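Local coordinates for MccF (Escherichia coli, PDB 4IIY), which probably acts as an S66-family serine peptidase that gives its producer cell self-immunity to the peptide-nucleotide antibiotic microcin C7, at residues 186-191 and 196-201; 149-154 and 160-165; 65-70 and 75-80; 230-235 and 312-317. The protein carries 1 engineered substitution. All blocks are in the same frame, centred on the assembly; numbering follows the deposited sequence. Where two conformers were deposited one is given.

Interaction 1 of 4, residues 186-191 and 196-201; sequences FIKILT and GIYTYT. With EDO (1,2-ethanediol), chain Q; EDO (1,2-ethanediol), chain O.
The last turn of helix 178-191 and strand 198-199 approach each other most nearly at Ile189 and Tyr198, whose CA atoms lie 8.4 Å apart. No hydrogen bond spans this gap, and side chains alone bridge it. Ile189 does most of the work: CD1 rests 3.4 Å from Tyr198 CE2, its side chain running at about a right angle to that of the tyrosine, and the same methyl meets Tyr200 CE1 at 3.9 Å. On the CE1 side of the Tyr198 ring comes the aliphatic part of Lys188, with CG 3.8 Å from Tyr198 CE1; a bend at chi2 (68°) leads the chain past CE1, and its outer end then leaves the ring toward a 1,2-ethanediol. The two tyrosines also touch, Tyr198 CE2 standing 3.7 Å above the Tyr200 ring, toward its rim. The contact thus joins a helix packed on the six-stranded sheet, where Phe186 and Leu190 reach Ile142 and Ile140, to an outermost strand of the eight-stranded mixed sheet, paired there with strand 359-362; Ile362 lies against Ile189 and both tyrosines. Tyr200 OH is held by the carbonyl of Thr344. At the helix end Ile187 O accepts from both Thr191 N and Thr191 OG1, which arrive from opposite faces of its plane, while a second 1,2-ethanediol donates through O1 to Gly196 O at 3.0 Å.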
loop_
_atom_site.group_PDB
_atom_site.type_symbol
_atom_site.label_atom_id
_atom_site.label_comp_id
_atom_site.label_asym_id
_atom_site.label_seq_id
_atom_site.Cartn_x
_atom_site.Cartn_y
_atom_site.Cartn_z
ATOM N N PHE B 186 10.256 -0.078 -27.683
ATOM C CA PHE B 186 11.217 -1.001 -27.078
ATOM C C PHE B 186 12.496 -1.074 -27.920
ATOM O O PHE B 186 13.606 -0.845 -27.425
ATOM C CB PHE B 186 10.550 -2.381 -26.957
ATOM C CG PHE B 186 11.459 -3.498 -26.517
ATOM C CD1 PHE B 186 11.721 -3.716 -25.173
ATOM C CD2 PHE B 186 11.989 -4.382 -27.450
ATOM C CE1 PHE B 186 12.520 -4.775 -24.773
ATOM C CE2 PHE B 186 12.793 -5.436 -27.059
ATOM C CZ PHE B 186 13.051 -5.641 -25.716
ATOM N N ILE B 187 12.344 -1.383 -29.202
ATOM C CA ILE B 187 13.514 -1.571 -30.050
ATOM C C ILE B 187 14.239 -0.245 -30.319
ATOM O O ILE B 187 15.471 -0.216 -30.349
ATOM C CB ILE B 187 13.164 -2.336 -31.361
ATOM C CG1 ILE B 187 14.414 -2.994 -31.957
ATOM C CG2 ILE B 187 12.441 -1.436 -32.363
ATOM C CD1 ILE B 187 14.938 -4.157 -31.134
ATOM N N LYS B 188 13.505 0.851 -30.475
ATOM C CA LYS B 188 14.146 2.146 -30.683
ATOM C C LYS B 188 14.994 2.575 -29.483
ATOM O O LYS B 188 16.168 2.944 -29.626
ATOM C CB LYS B 188 13.092 3.216 -30.966
ATOM C CG LYS B 188 13.652 4.620 -31.170
ATOM C CD LYS B 188 14.453 4.714 -32.455
ATOM C CE LYS B 188 14.848 6.148 -32.772
ATOM N NZ LYS B 188 15.566 6.225 -34.076
ATOM N N ILE B 189 14.392 2.545 -28.301
ATOM C CA ILE B 189 15.057 3.017 -27.093
ATOM C C ILE B 189 16.307 2.195 -26.797
ATOM O O ILE B 189 17.352 2.741 -26.434
ATOM C CB ILE B 189 14.103 2.965 -25.875
ATOM C CG1 ILE B 189 12.964 3.977 -26.027
ATOM C CG2 ILE B 189 14.858 3.245 -24.589
ATOM C CD1 ILE B 189 13.426 5.419 -26.070
ATOM N N LEU B 190 16.207 0.882 -26.965
ATOM C CA LEU B 190 17.272 0.000 -26.524
ATOM C C LEU B 190 18.367 -0.225 -27.573
ATOM O O LEU B 190 19.471 -0.642 -27.220
ATOM C CB LEU B 190 16.697 -1.336 -26.039
ATOM C CG LEU B 190 15.742 -1.248 -24.841
ATOM C CD1 LEU B 190 15.186 -2.617 -24.509
ATOM C CD2 LEU B 190 16.417 -0.642 -23.613
ATOM N N THR B 191 18.078 0.035 -28.850
ATOM C CA THR B 191 19.093 -0.175 -29.892
ATOM C C THR B 191 19.686 1.098 -30.491
ATOM O O THR B 191 20.735 1.036 -31.143
ATOM C CB THR B 191 18.593 -1.046 -31.065
ATOM O OG1 THR B 191 17.645 -0.314 -31.850
ATOM C CG2 THR B 191 17.987 -2.342 -30.572
ATOM N N GLY B 196 22.983 12.679 -28.919
ATOM C CA GLY B 196 21.917 13.659 -28.950
ATOM C C GLY B 196 20.732 13.181 -28.136
ATOM O O GLY B 196 20.665 12.005 -27.739
ATOM N N ILE B 197 19.797 14.086 -27.881
ATOM C CA ILE B 197 18.628 13.748 -27.087
ATOM C C ILE B 197 17.701 12.840 -27.882
ATOM O O ILE B 197 17.758 12.794 -29.118
ATOM C CB ILE B 197 17.864 15.006 -26.591
ATOM C CG1 ILE B 197 17.030 15.644 -27.709
ATOM C CG2 ILE B 197 18.836 16.014 -25.974
ATOM C CD1 ILE B 197 16.189 16.817 -27.238
ATOM N N TYR B 198 16.867 12.097 -27.166
ATOM C CA TYR B 198 15.828 11.303 -27.797
ATOM C C TYR B 198 14.461 11.853 -27.399
ATOM O O TYR B 198 14.133 11.888 -26.211
ATOM C CB TYR B 198 15.910 9.828 -27.393
ATOM C CG TYR B 198 14.691 9.117 -27.902
ATOM C CD1 TYR B 198 14.599 8.749 -29.237
ATOM C CD2 TYR B 198 13.583 8.917 -27.087
ATOM C CE1 TYR B 198 13.452 8.154 -29.741
ATOM C CE2 TYR B 198 12.436 8.323 -27.583
ATOM C CZ TYR B 198 12.378 7.941 -28.905
ATOM O OH TYR B 198 11.229 7.357 -29.388
ATOM N N THR B 199 13.652 12.257 -28.377
ATOM C CA THR B 199 12.322 12.790 -28.111
ATOM C C THR B 199 11.260 11.734 -28.408
ATOM O O THR B 199 11.197 11.187 -29.514
ATOM C CB THR B 199 12.064 14.073 -28.931
ATOM O OG1 THR B 199 13.088 15.034 -28.629
ATOM C CG2 THR B 199 10.696 14.663 -28.601
ATOM N N TYR B 200 10.429 11.434 -27.414
ATOM C CA TYR B 200 9.418 10.395 -27.560
ATOM C C TYR B 200 8.373 10.721 -28.621
ATOM O O TYR B 200 7.933 11.867 -28.750
ATOM C CB TYR B 200 8.716 10.135 -26.226
ATOM C CG TYR B 200 9.516 9.258 -25.299
ATOM C CD1 TYR B 200 9.462 7.869 -25.408
ATOM C CD2 TYR B 200 10.326 9.809 -24.317
ATOM C CE1 TYR B 200 10.194 7.056 -24.574
ATOM C CE2 TYR B 200 11.066 8.999 -23.474
ATOM C CZ TYR B 200 10.993 7.630 -23.609
ATOM O OH TYR B 200 11.740 6.834 -22.771
ATOM N N THR B 201 7.972 9.688 -29.358
ATOM C CA THR B 201 6.783 9.742 -30.186
ATOM C C THR B 201 5.557 9.650 -29.287
ATOM O O THR B 201 5.639 9.177 -28.146
ATOM C CB THR B 201 6.759 8.567 -31.171
ATOM O OG1 THR B 201 6.887 7.336 -30.445
ATOM C CG2 THR B 201 7.910 8.678 -32.149
HETATM C C1 EDO Q . 20.062 10.640 -24.716
HETATM O O1 EDO Q . 19.227 10.216 -25.793
HETATM C C2 EDO Q . 21.230 9.670 -24.607
HETATM O O2 EDO Q . 21.096 8.632 -25.586
HETATM C C1 EDO O . 17.442 10.589 -31.265
HETATM O O1 EDO O . 18.837 10.920 -31.204
HETATM C C2 EDO O . 17.178 9.564 -32.365
HETATM O O2 EDO O . 17.631 8.258 -31.983
#

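Interaction 2 of 4, residues 149-154 and 160-165; sequences ALLAGI and LITFYG
Leu151 reaches from helix 148-158 onto Thr162 and Tyr164, joining the helix to the second strand of the beta-alpha-beta unit formed by strands 140-143 and 162-164. Helix and strand run roughly antiparallel, 148° between their axes, as expected for the helix of a beta-alpha-beta crossover. With CG anti to the carbonyl carbon, Leu151 spreads its two methyls along the strand: CD1 touches Tyr164 CD1 at 3.8 Å, the two side chains meeting at about a right angle, and CD2 rests 3.8 Å from Thr162 CB. Both methyls also lie close to the carbonyl oxygen of Phe163. Nearer the end of the helix, Ile154 and Leu160 lie side by side and point the same way, with Ile154 CG2 4.1 Å from Leu160 CD2; that CG2 is equally far from Thr162 CG2. All of these residues are buried. Tyr164 carries the contact toward the active centre, for its OH is hydrogen-bonded to Glu270, predicted to belong to the charge relay system, and to the backbone N of Ala145, the engineered residue at the position of the predicted nucleophile. Thr162 turns its hydroxyl between its own backbone N and carbonyl carbon (chi1 66°), which aims it at the helix. There OG1 donates to Leu151 O at 3.2 Å, meeting this acceptor from above the carbonyl plane with a C=O...O angle of 103°.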
loop_
_atom_site.group_PDB
_atom_site.type_symbol
_atom_site.label_atom_id
_atom_site.label_comp_id
_atom_site.label_asym_id
_atom_site.label_seq_id
_atom_site.Cartn_x
_atom_site.Cartn_y
_atom_site.Cartn_z
ATOM N N ALA B 149 9.540 -2.862 -7.746
ATOM C CA ALA B 149 10.338 -3.095 -6.542
ATOM C C ALA B 149 11.771 -3.502 -6.901
ATOM O O ALA B 149 12.732 -3.058 -6.261
ATOM C CB ALA B 149 9.683 -4.138 -5.650
ATOM N N LEU B 150 11.916 -4.339 -7.923
ATOM C CA LEU B 150 13.232 -4.759 -8.401
ATOM C C LEU B 150 13.955 -3.667 -9.176
ATOM O O LEU B 150 15.153 -3.461 -8.991
ATOM C CB LEU B 150 13.135 -6.001 -9.282
ATOM C CG LEU B 150 12.420 -7.204 -8.687
ATOM C CD1 LEU B 150 12.604 -8.393 -9.610
ATOM C CD2 LEU B 150 12.941 -7.524 -7.281
ATOM N N LEU B 151 13.246 -2.961 -10.051
ATOM C CA LEU B 151 13.878 -1.913 -10.849
ATOM C C LEU B 151 14.440 -0.830 -9.944
ATOM O O LEU B 151 15.591 -0.397 -10.107
ATOM C CB LEU B 151 12.873 -1.295 -11.818
ATOM C CG LEU B 151 12.227 -2.245 -12.831
ATOM C CD1 LEU B 151 11.119 -1.539 -13.589
ATOM C CD2 LEU B 151 13.254 -2.820 -13.806
ATOM N N ALA B 152 13.623 -0.387 -8.993
ATOM C CA ALA B 152 14.037 0.661 -8.067
ATOM C C ALA B 152 15.084 0.144 -7.075
ATOM O O ALA B 152 16.062 0.837 -6.776
ATOM C CB ALA B 152 12.829 1.224 -7.335
ATOM N N GLY B 153 14.876 -1.055 -6.548
ATOM C CA GLY B 153 15.800 -1.618 -5.585
ATOM C C GLY B 153 17.187 -1.860 -6.159
ATOM O O GLY B 153 18.202 -1.599 -5.508
ATOM N N ILE B 154 17.246 -2.360 -7.386
ATOM C CA ILE B 154 18.522 -2.578 -8.056
ATOM C C ILE B 154 19.226 -1.247 -8.301
ATOM O O ILE B 154 20.433 -1.121 -8.074
ATOM C CB ILE B 154 18.339 -3.388 -9.358
ATOM C CG1 ILE B 154 17.988 -4.837 -9.014
ATOM C CG2 ILE B 154 19.584 -3.314 -10.223
ATOM C CD1 ILE B 154 17.532 -5.675 -10.195
ATOM N N LEU B 160 22.709 1.015 -11.319
ATOM C CA LEU B 160 22.385 0.566 -12.673
ATOM C C LEU B 160 21.119 1.231 -13.204
ATOM O O LEU B 160 20.094 1.280 -12.519
ATOM C CB LEU B 160 22.199 -0.949 -12.691
ATOM C CG LEU B 160 21.812 -1.596 -14.024
ATOM C CD1 LEU B 160 22.886 -1.377 -15.093
ATOM C CD2 LEU B 160 21.561 -3.079 -13.816
ATOM N N ILE B 161 21.193 1.745 -14.423
ATOM C CA ILE B 161 20.018 2.289 -15.086
ATOM C C ILE B 161 19.183 1.133 -15.626
ATOM O O ILE B 161 19.606 0.411 -16.538
ATOM C CB ILE B 161 20.408 3.264 -16.208
ATOM C CG1 ILE B 161 21.250 4.413 -15.629
ATOM C CG2 ILE B 161 19.162 3.764 -16.931
ATOM C CD1 ILE B 161 20.604 5.135 -14.456
ATOM N N THR B 162 18.025 0.935 -14.995
ATOM C CA THR B 162 17.042 -0.077 -15.378
ATOM C C THR B 162 15.872 0.598 -16.108
ATOM O O THR B 162 15.824 1.827 -16.211
ATOM C CB THR B 162 16.516 -0.844 -14.147
ATOM O OG1 THR B 162 15.770 0.041 -13.298
ATOM C CG2 THR B 162 17.662 -1.465 -13.371
ATOM N N PHE B 163 14.941 -0.207 -16.627
ATOM C CA PHE B 163 13.935 0.287 -17.566
ATOM C C PHE B 163 12.508 -0.039 -17.170
ATOM O O PHE B 163 12.182 -1.197 -16.895
ATOM C CB PHE B 163 14.222 -0.273 -18.963
ATOM C CG PHE B 163 15.530 0.195 -19.526
ATOM C CD1 PHE B 163 15.582 1.276 -20.383
ATOM C CD2 PHE B 163 16.718 -0.407 -19.138
ATOM C CE1 PHE B 163 16.809 1.732 -20.869
ATOM C CE2 PHE B 163 17.942 0.048 -19.615
ATOM C CZ PHE B 163 17.983 1.117 -20.481
ATOM N N TYR B 164 11.667 0.996 -17.148
ATOM C CA TYR B 164 10.230 0.825 -17.001
ATOM C C TYR B 164 9.701 0.563 -18.398
ATOM O O TYR B 164 9.745 1.449 -19.251
ATOM C CB TYR B 164 9.566 2.076 -16.408
ATOM C CG TYR B 164 8.331 1.716 -15.612
ATOM C CD1 TYR B 164 8.463 1.111 -14.367
ATOM C CD2 TYR B 164 7.044 1.924 -16.108
ATOM C CE1 TYR B 164 7.376 0.745 -13.630
ATOM C CE2 TYR B 164 5.923 1.560 -15.365
ATOM C CZ TYR B 164 6.109 0.966 -14.121
ATOM O OH TYR B 164 5.046 0.549 -13.338
ATOM N N GLY B 165 9.225 -0.645 -18.658
ATOM C CA GLY B 165 8.848 -1.002 -20.008
ATOM C C GLY B 165 8.262 -2.391 -20.066
ATOM O O GLY B 165 7.899 -2.964 -19.036
#

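Interaction 3 of 4, residues 65-70 and 75-80; sequences RGVEFL and FKLVSG
Leu70 and Phe75 form the close, buried end of this contact, where the chain leaves helix 60-72 and turns into strand 76-79. Phe75 N donates to Leu70 O over 3.2 Å, with an N-H...O angle of 156°, and ties the residue just before the strand to the helix. That same oxygen lies at the edge of the Phe75 ring, near its plane, 3.6 Å from CD2. The side chains themselves meet less closely, Leu70 CD2 standing 4.3 Å from Phe75 CD2. Strand 45-49, helix 60-72 and strand 76-79 make a beta-alpha-beta unit at the border of the six-stranded sheet, with 76-79 as an outermost strand beside 45-49. Further along, the contact opens toward solvent and becomes wholly apolar. Leu77, CG anti to its carbonyl carbon (chi1 -54°), extends CD1 to 3.7 Å from Val67 CG1, but its CD2 comes no nearer than 4.4 Å to Leu70 CB; both Leu77 and Val67 are partly exposed. Glu68 and Lys76 leave their backbones away from the facing segment; Glu68 forms a salt bridge with Arg72, and Lys76 NZ is hydrogen-bonded to Gly43 O. Tyr183 and Ile187 of helix 178-191 also pack on Phe75, and Leu168 touches both Val67 and Leu70.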
loop_
_atom_site.group_PDB
_atom_site.type_symbol
_atom_site.label_atom_id
_atom_site.label_comp_id
_atom_site.label_asym_id
_atom_site.label_seq_id
_atom_site.Cartn_x
_atom_site.Cartn_y
_atom_site.Cartn_z
ATOM N N ARG B 65 2.001 -16.531 -27.177
ATOM C CA ARG B 65 1.934 -15.501 -28.211
ATOM C C ARG B 65 3.087 -14.490 -28.071
ATOM O O ARG B 65 3.682 -14.081 -29.065
ATOM C CB ARG B 65 0.568 -14.801 -28.205
ATOM C CG ARG B 65 0.415 -13.730 -29.279
ATOM C CD ARG B 65 -1.035 -13.265 -29.431
ATOM N NE ARG B 65 -1.620 -12.865 -28.156
ATOM C CZ ARG B 65 -2.574 -13.537 -27.511
ATOM N NH1 ARG B 65 -3.073 -14.670 -28.013
ATOM N NH2 ARG B 65 -3.017 -13.076 -26.348
ATOM N N GLY B 66 3.403 -14.085 -26.844
ATOM C CA GLY B 66 4.506 -13.158 -26.616
ATOM C C GLY B 66 5.865 -13.751 -26.963
ATOM O O GLY B 66 6.716 -13.074 -27.551
ATOM N N VAL B 67 6.074 -15.008 -26.592
ATOM C CA VAL B 67 7.295 -15.725 -26.966
ATOM C C VAL B 67 7.466 -15.746 -28.488
ATOM O O VAL B 67 8.527 -15.398 -29.018
ATOM C CB VAL B 67 7.280 -17.155 -26.400
ATOM C CG1 VAL B 67 8.345 -18.023 -27.078
ATOM C CG2 VAL B 67 7.466 -17.126 -24.873
ATOM N N GLU B 68 6.411 -16.143 -29.187
ATOM C CA GLU B 68 6.458 -16.215 -30.641
ATOM C C GLU B 68 6.714 -14.844 -31.249
ATOM O O GLU B 68 7.461 -14.715 -32.225
ATOM C CB GLU B 68 5.159 -16.802 -31.192
ATOM C CG GLU B 68 5.153 -16.945 -32.709
ATOM C CD GLU B 68 3.947 -17.706 -33.225
ATOM O OE1 GLU B 68 3.637 -17.583 -34.430
ATOM O OE2 GLU B 68 3.314 -18.432 -32.430
ATOM N N PHE B 69 6.106 -13.809 -30.675
ATOM C CA PHE B 69 6.291 -12.454 -31.176
ATOM C C PHE B 69 7.769 -12.052 -31.159
ATOM O O PHE B 69 8.309 -11.572 -32.161
ATOM C CB PHE B 69 5.433 -11.456 -30.383
ATOM C CG PHE B 69 5.550 -10.040 -30.873
ATOM C CD1 PHE B 69 4.709 -9.558 -31.864
ATOM C CD2 PHE B 69 6.504 -9.186 -30.346
ATOM C CE1 PHE B 69 4.829 -8.256 -32.323
ATOM C CE2 PHE B 69 6.621 -7.884 -30.799
ATOM C CZ PHE B 69 5.781 -7.424 -31.791
ATOM N N LEU B 70 8.434 -12.246 -30.029
ATOM C CA LEU B 70 9.837 -11.866 -29.938
ATOM C C LEU B 70 10.751 -12.780 -30.756
ATOM O O LEU B 70 11.738 -12.313 -31.330
ATOM C CB LEU B 70 10.301 -11.778 -28.482
ATOM C CG LEU B 70 9.707 -10.644 -27.642
ATOM C CD1 LEU B 70 10.220 -10.735 -26.202
ATOM C CD2 LEU B 70 10.010 -9.281 -28.244
ATOM N N PHE B 75 14.910 -12.596 -31.775
ATOM C CA PHE B 75 15.513 -12.779 -30.464
ATOM C C PHE B 75 15.562 -14.239 -30.073
ATOM O O PHE B 75 14.667 -15.013 -30.407
ATOM C CB PHE B 75 14.780 -11.961 -29.395
ATOM C CG PHE B 75 14.944 -10.484 -29.565
ATOM C CD1 PHE B 75 16.157 -9.880 -29.286
ATOM C CD2 PHE B 75 13.899 -9.697 -30.033
ATOM C CE1 PHE B 75 16.326 -8.517 -29.469
ATOM C CE2 PHE B 75 14.059 -8.335 -30.205
ATOM C CZ PHE B 75 15.274 -7.743 -29.918
ATOM N N LYS B 76 16.623 -14.606 -29.364
ATOM C CA LYS B 76 16.705 -15.906 -28.727
ATOM C C LYS B 76 16.228 -15.728 -27.292
ATOM O O LYS B 76 16.551 -14.733 -26.649
ATOM C CB LYS B 76 18.147 -16.415 -28.763
ATOM C CG LYS B 76 18.691 -16.528 -30.184
ATOM C CD LYS B 76 20.197 -16.683 -30.224
ATOM C CE LYS B 76 20.709 -16.600 -31.658
ATOM N NZ LYS B 76 20.293 -15.338 -32.344
ATOM N N LEU B 77 15.443 -16.678 -26.799
ATOM C CA LEU B 77 14.895 -16.570 -25.451
ATOM C C LEU B 77 15.424 -17.649 -24.516
ATOM O O LEU B 77 15.537 -18.822 -24.891
ATOM C CB LEU B 77 13.371 -16.640 -25.492
ATOM C CG LEU B 77 12.670 -15.644 -26.408
ATOM C CD1 LEU B 77 11.164 -15.801 -26.298
ATOM C CD2 LEU B 77 13.080 -14.220 -26.085
ATOM N N VAL B 78 15.757 -17.239 -23.297
ATOM C CA VAL B 78 16.105 -18.159 -22.223
ATOM C C VAL B 78 15.004 -18.098 -21.166
ATOM O O VAL B 78 14.701 -17.035 -20.612
ATOM C CB VAL B 78 17.465 -17.811 -21.583
ATOM C CG1 VAL B 78 17.712 -18.652 -20.332
ATOM C CG2 VAL B 78 18.595 -18.000 -22.590
ATOM N N SER B 79 14.399 -19.245 -20.897
ATOM C CA SER B 79 13.324 -19.336 -19.924
ATOM C C SER B 79 13.868 -19.468 -18.506
ATOM O O SER B 79 14.658 -20.361 -18.220
ATOM C CB SER B 79 12.455 -20.546 -20.259
ATOM O OG SER B 79 11.370 -20.673 -19.363
ATOM N N GLY B 80 13.435 -18.587 -17.610
ATOM C CA GLY B 80 13.824 -18.696 -16.215
ATOM C C GLY B 80 13.362 -20.013 -15.615
ATOM O O GLY B 80 12.398 -20.618 -16.081
#

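Interaction 4 of 4, residues 230-235 and 312-317; sequences AFYGSG and KRRPYE
Aromatic stacking dominates the contact between Tyr232 and Tyr316. The two rings form an offset stack, with centroids 3.9 Å apart and planes only 4° from parallel. Tyr316 CE2 sits 3.5 Å above the Tyr232 ring, over its centre, whereas Tyr232 CD2 lies over the face of the Tyr316 ring, offset toward its rim. The offset places the Tyr316 hydroxyl beyond the ring centre, over the CB-CG end, with OH 3.5 Å from both Tyr232 CG and Tyr232 CB. Tyr316 reaches across from the first turn of its helix with CG anti to the backbone N (chi1 177°), which sends the ring toward Tyr232.

Polar contact is slighter. Arg314 NH2 makes a weak, bent hydrogen bond to Tyr232 OH, 3.1 Å long with an N-H...O angle of 127°, and the guanidinium plane stands nearly perpendicular to the phenol ring. Arg314 extends from CG to NE alongside Tyr316, whose CB lies 3.9 Å above one guanidinium face and whose ring has NH1 at its edge. Neighbouring Arg313 instead forms a salt bridge with Asp87 of the second subunit.

As the residue just before helix 315-323, Arg314 occupies the N-cap position. The stack therefore joins the start of this helix, the crossover of a beta-alpha-beta unit between strands 297-301 and 330-334, to 230-232, an outermost strand of the eight-stranded mixed sheet, paired antiparallel with 330-334.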
loop_
_atom_site.group_PDB
_atom_site.type_symbol
_atom_site.label_atom_id
_atom_site.label_comp_id
_atom_site.label_asym_id
_atom_site.label_seq_id
_atom_site.Cartn_x
_atom_site.Cartn_y
_atom_site.Cartn_z
ATOM N N ALA B 230 -2.018 15.511 -21.428
ATOM C CA ALA B 230 -2.068 16.958 -21.231
ATOM C C ALA B 230 -0.810 17.430 -20.528
ATOM O O ALA B 230 -0.292 16.746 -19.637
ATOM C CB ALA B 230 -3.302 17.348 -20.422
ATOM N N PHE B 231 -0.318 18.596 -20.928
ATOM C CA PHE B 231 0.862 19.198 -20.325
ATOM C C PHE B 231 0.424 20.418 -19.519
ATOM O O PHE B 231 0.058 21.455 -20.091
ATOM C CB PHE B 231 1.868 19.623 -21.405
ATOM C CG PHE B 231 2.579 18.476 -22.089
ATOM C CD1 PHE B 231 3.912 18.222 -21.823
ATOM C CD2 PHE B 231 1.922 17.672 -23.010
ATOM C CE1 PHE B 231 4.586 17.192 -22.448
ATOM C CE2 PHE B 231 2.591 16.628 -23.636
ATOM C CZ PHE B 231 3.928 16.391 -23.358
ATOM N N TYR B 232 0.459 20.301 -18.199
ATOM C CA TYR B 232 0.067 21.394 -17.316
ATOM C C TYR B 232 1.291 22.145 -16.819
ATOM O O TYR B 232 2.004 21.686 -15.931
ATOM C CB TYR B 232 -0.735 20.855 -16.129
ATOM C CG TYR B 232 -2.044 20.221 -16.514
ATOM C CD1 TYR B 232 -3.139 21.005 -16.851
ATOM C CD2 TYR B 232 -2.202 18.837 -16.513
ATOM C CE1 TYR B 232 -4.343 20.435 -17.196
ATOM C CE2 TYR B 232 -3.406 18.257 -16.851
ATOM C CZ TYR B 232 -4.474 19.062 -17.191
ATOM O OH TYR B 232 -5.680 18.503 -17.535
ATOM N N GLY B 233 1.541 23.308 -17.403
ATOM C CA GLY B 233 2.693 24.099 -17.031
ATOM C C GLY B 233 3.237 24.813 -18.246
ATOM O O GLY B 233 2.650 24.748 -19.326
ATOM N N SER B 234 4.361 25.495 -18.066
ATOM C CA SER B 234 5.015 26.182 -19.168
ATOM C C SER B 234 6.519 26.032 -19.029
ATOM O O SER B 234 7.022 25.604 -17.984
ATOM C CB SER B 234 4.629 27.666 -19.195
ATOM O OG SER B 234 5.124 28.339 -18.050
ATOM N N GLY B 235 7.239 26.388 -20.082
ATOM C CA GLY B 235 8.682 26.283 -20.074
ATOM C C GLY B 235 9.152 24.846 -20.150
ATOM O O GLY B 235 8.391 23.945 -20.515
ATOM N N LYS B 312 -16.663 11.468 -11.382
ATOM C CA LYS B 312 -16.180 11.979 -12.666
ATOM C C LYS B 312 -14.837 12.700 -12.575
ATOM O O LYS B 312 -14.397 13.322 -13.540
ATOM C CB LYS B 312 -17.237 12.857 -13.345
ATOM C CG LYS B 312 -18.486 12.074 -13.729
ATOM C CD LYS B 312 -19.474 12.915 -14.519
ATOM C CE LYS B 312 -20.712 12.104 -14.875
ATOM N NZ LYS B 312 -21.819 12.966 -15.377
ATOM N N ARG B 313 -14.173 12.597 -11.430
ATOM C CA ARG B 313 -12.866 13.220 -11.253
ATOM C C ARG B 313 -11.761 12.344 -11.814
ATOM O O ARG B 313 -11.844 11.113 -11.755
ATOM C CB ARG B 313 -12.605 13.475 -9.773
ATOM C CG ARG B 313 -13.567 14.468 -9.169
ATOM C CD ARG B 313 -13.461 14.552 -7.659
ATOM N NE ARG B 313 -14.622 15.270 -7.145
ATOM C CZ ARG B 313 -15.074 15.202 -5.898
ATOM N NH1 ARG B 313 -14.440 14.461 -4.994
ATOM N NH2 ARG B 313 -16.152 15.891 -5.555
ATOM N N ARG B 314 -10.732 12.972 -12.367
ATOM C CA ARG B 314 -9.559 12.230 -12.813
ATOM C C ARG B 314 -8.422 12.386 -11.816
ATOM O O ARG B 314 -8.450 13.273 -10.958
ATOM C CB ARG B 314 -9.120 12.668 -14.210
ATOM C CG ARG B 314 -8.745 14.123 -14.341
ATOM C CD ARG B 314 -8.474 14.475 -15.805
ATOM N NE ARG B 314 -8.219 15.895 -16.076
ATOM C CZ ARG B 314 -8.228 16.878 -15.177
ATOM N NH1 ARG B 314 -8.477 16.635 -13.899
ATOM N NH2 ARG B 314 -7.983 18.124 -15.565
ATOM N N PRO B 315 -7.405 11.528 -11.925
ATOM C CA PRO B 315 -6.322 11.588 -10.941
ATOM C C PRO B 315 -5.661 12.968 -10.809
ATOM O O PRO B 315 -5.283 13.356 -9.703
ATOM C CB PRO B 315 -5.340 10.532 -11.454
ATOM C CG PRO B 315 -6.240 9.519 -12.103
ATOM C CD PRO B 315 -7.290 10.344 -12.797
ATOM N N TYR B 316 -5.521 13.712 -11.904
ATOM C CA TYR B 316 -4.878 15.019 -11.806
ATOM C C TYR B 316 -5.644 15.968 -10.888
ATOM O O TYR B 316 -5.044 16.770 -10.178
ATOM C CB TYR B 316 -4.722 15.640 -13.194
ATOM C CG TYR B 316 -4.127 17.030 -13.170
ATOM C CD1 TYR B 316 -2.801 17.233 -12.823
ATOM C CD2 TYR B 316 -4.893 18.138 -13.498
ATOM C CE1 TYR B 316 -2.250 18.508 -12.798
ATOM C CE2 TYR B 316 -4.350 19.415 -13.483
ATOM C CZ TYR B 316 -3.034 19.592 -13.126
ATOM O OH TYR B 316 -2.500 20.865 -13.112
ATOM N N GLU B 317 -6.969 15.872 -10.895
ATOM C CA GLU B 317 -7.766 16.712 -10.010
ATOM C C GLU B 317 -7.517 16.374 -8.534
ATOM O O GLU B 317 -7.460 17.268 -7.682
ATOM C CB GLU B 317 -9.255 16.610 -10.357
ATOM C CG GLU B 317 -10.143 17.496 -9.496
ATOM C CD GLU B 317 -11.596 17.489 -9.937
ATOM O OE1 GLU B 317 -11.888 16.998 -11.051
ATOM O OE2 GLU B 317 -12.451 17.976 -9.159
#

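From the N terminus the contacts follow one another in series, without nesting or crossing. Interaction 3 closes a short helix-to-strand turn at one border of the six-stranded sheet. Interaction 2 closes another such connection in the same sheet, about 21 Å away between centres. Interaction 1, a third short closure, carries the chain from that sheet to the eight-stranded one; it touches both predecessors, Leu190 CD2 lying 3.6 Å from Phe163 CE1 and Ile187 CD1 3.8 Å from Phe75 CZ. Interaction 4 alone joins distant parts of the chain, with 76 residues of helices, strands and loops between its segments, and involves the other outermost strand of the second sheet, about 38 Å between centres from interaction 3, across the middle of the chain.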